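Plu4264 (Photorhabdus luminescens subsp. laumondii, PDB 4MV2) is of unknown function but adopts a cupin fold that binds a nickel ion, which suggests a metal-dependent role, possibly in enzyme catalysis. Local coordinates at residues 6-10 and 11-15. Sequence-based numbering, arbitrary orientation. Where two conformers were deposited one is given.
Sequences RKMDW and DSMVH
The carbonyl oxygen of Asp9 is gripped twice by Ser12, by its backbone amide and by its hydroxyl. Ser12 N donates to Asp9 O over 3.0 Å from well above the carbonyl plane, whereas Ser12 OG donates to the same oxygen at 2.6 Å within that plane, on a lone pair. This second bond depends on the serine torsion, chi1 73°, which sets OG between its own N and carbonyl carbon and turns it back toward the Asp9 carbonyl. A water accepting from Asp9 N also donates weakly to Ser12 OG. The Asp9 carboxylate lies alongside the start of the turn: CG stands anti to the backbone N (chi1 175°), bringing OD1 within 3.1 Å of Asp11 N for a weak, bent bond, while OD2 rests against Ser12 CB.

Beyond Ser12, Met13 N closes a weak but fairly straight bond to Trp10 O. Trp10 and Met13, the latter a selenomethionine, send their side chains the same way, side by side. The selenium meets the edge of the indole in its plane, 5.4 Å from the centroid of the six-membered ring, and the bend at chi3 places Met13 CE 3.8 Å from Trp10 CE3. Selenomethionine Met8 approaches that ring differently, laying CG over one face, and Met8 CE comes to 4.4 Å from Met13 CE. Trp38 and Ile40 of strand 35-41 continue this apolar patch, Trp38 meeting Trp10 edge-to-face, and Lys78 of the second subunit packs on Trp10. The arrangement is a short 3-10 turn with a Met-aromatic contact on one side, linking the N-terminal strand paired with the second subunit to strand 14-16, outermost in its sheet within this chain, of the cupin beta-barrel.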
loop_
_atom_site.group_PDB
_atom_site.type_symbol
_atom_site.label_atom_id
_atom_site.label_comp_id
_atom_site.label_asym_id
_atom_site.label_seq_id
_atom_site.Cartn_x
_atom_site.Cartn_y
_atom_site.Cartn_z
ATOM N N ARG A 6 -9.754 10.119 1.607
ATOM C CA ARG A 6 -10.807 9.238 2.067
ATOM C C ARG A 6 -10.490 8.886 3.515
ATOM O O ARG A 6 -9.503 8.221 3.812
ATOM C CB ARG A 6 -10.919 7.969 1.236
ATOM C CG ARG A 6 -12.085 7.096 1.678
ATOM C CD ARG A 6 -12.010 5.715 1.118
ATOM N NE ARG A 6 -12.374 5.712 -0.279
ATOM C CZ ARG A 6 -12.102 4.730 -1.117
ATOM N NH1 ARG A 6 -12.514 4.843 -2.360
ATOM N NH2 ARG A 6 -11.424 3.657 -0.717
ATOM N N LYS A 7 -11.326 9.370 4.419
ATOM C CA LYS A 7 -11.221 9.021 5.825
ATOM C C LYS A 7 -11.756 7.621 6.021
ATOM O O LYS A 7 -12.793 7.244 5.472
ATOM C CB LYS A 7 -12.062 10.002 6.647
ATOM C CG LYS A 7 -11.620 11.440 6.551
ATOM C CD LYS A 7 -10.271 11.659 7.180
ATOM C CE LYS A 7 -10.273 11.459 8.685
ATOM N NZ LYS A 7 -8.916 11.790 9.281
HETATM N N MSE A 8 -11.024 6.814 6.763
HETATM C CA MSE A 8 -11.493 5.460 6.983
HETATM C C MSE A 8 -12.731 5.425 7.841
HETATM O O MSE A 8 -12.763 6.023 8.914
HETATM C CB MSE A 8 -10.417 4.628 7.635
HETATM C CG MSE A 8 -10.823 3.207 8.000
HETATM SE SE MSE A 8 -11.386 2.094 6.480
HETATM C CE MSE A 8 -9.573 1.737 5.844
ATOM N N ASP A 9 -13.748 4.726 7.373
ATOM C CA ASP A 9 -14.921 4.421 8.189
ATOM C C ASP A 9 -14.885 2.911 8.405
ATOM O O ASP A 9 -15.217 2.157 7.499
ATOM C CB ASP A 9 -16.172 4.866 7.431
ATOM C CG ASP A 9 -17.440 4.480 8.126
ATOM O OD1 ASP A 9 -17.366 3.851 9.213
ATOM O OD2 ASP A 9 -18.525 4.822 7.598
ATOM N N TRP A 10 -14.435 2.464 9.573
ATOM C CA TRP A 10 -14.279 1.011 9.768
ATOM C C TRP A 10 -15.592 0.227 9.661
ATOM O O TRP A 10 -15.619 -0.938 9.151
ATOM C CB TRP A 10 -13.615 0.695 11.111
ATOM C CG TRP A 10 -12.312 1.393 11.328
ATOM C CD1 TRP A 10 -12.098 2.426 12.169
ATOM C CD2 TRP A 10 -11.044 1.096 10.728
ATOM N NE1 TRP A 10 -10.765 2.777 12.167
ATOM C CE2 TRP A 10 -10.106 1.979 11.274
ATOM C CE3 TRP A 10 -10.608 0.166 9.765
ATOM C CZ2 TRP A 10 -8.785 1.971 10.911
ATOM C CZ3 TRP A 10 -9.297 0.156 9.440
ATOM C CH2 TRP A 10 -8.408 1.050 9.993
ATOM N N ASP A 11 -16.695 0.886 9.993
ATOM C CA ASP A 11 -17.991 0.238 9.940
ATOM C C ASP A 11 -18.500 0.088 8.498
ATOM O O ASP A 11 -19.420 -0.683 8.257
ATOM C CB ASP A 11 -19.000 1.040 10.739
ATOM C CG ASP A 11 -20.341 0.351 10.832
ATOM O OD1 ASP A 11 -20.383 -0.770 11.375
ATOM O OD2 ASP A 11 -21.362 0.939 10.427
ATOM N N SER A 12 -17.886 0.803 7.557
ATOM C CA SER A 12 -18.261 0.739 6.129
ATOM C C SER A 12 -17.614 -0.417 5.385
ATOM O O SER A 12 -17.878 -0.639 4.213
ATOM C CB SER A 12 -17.890 2.057 5.399
ATOM O OG SER A 12 -16.466 2.189 5.183
HETATM N N MSE A 13 -16.752 -1.173 6.048
HETATM C CA MSE A 13 -16.026 -2.261 5.380
HETATM C C MSE A 13 -17.030 -3.314 4.901
HETATM O O MSE A 13 -18.066 -3.542 5.510
HETATM C CB MSE A 13 -15.025 -2.886 6.329
HETATM C CG MSE A 13 -13.848 -1.918 6.620
HETATM SE SE MSE A 13 -12.590 -2.678 7.819
HETATM C CE MSE A 13 -10.992 -2.268 6.849
ATOM N N VAL A 14 -16.698 -3.942 3.788
ATOM C CA VAL A 14 -17.493 -4.991 3.208
ATOM C C VAL A 14 -16.797 -6.308 3.510
ATOM O O VAL A 14 -15.601 -6.475 3.266
ATOM C CB VAL A 14 -17.646 -4.797 1.697
ATOM C CG1 VAL A 14 -18.262 -6.027 1.045
ATOM C CG2 VAL A 14 -18.453 -3.551 1.405
ATOM N N HIS A 15 -17.557 -7.239 4.058
ATOM C CA HIS A 15 -17.039 -8.562 4.373
ATOM C C HIS A 15 -17.005 -9.407 3.121
ATOM O O HIS A 15 -18.049 -9.629 2.481
ATOM C CB HIS A 15 -17.940 -9.232 5.431
ATOM C CG HIS A 15 -17.352 -10.473 6.003
ATOM N ND1 HIS A 15 -16.423 -10.463 7.020
ATOM C CD2 HIS A 15 -17.589 -11.774 5.716
ATOM C CE1 HIS A 15 -16.071 -11.704 7.290
ATOM N NE2 HIS A 15 -16.785 -12.522 6.534
HETATM O O HOH W 1 -13.952 4.447 4.456
#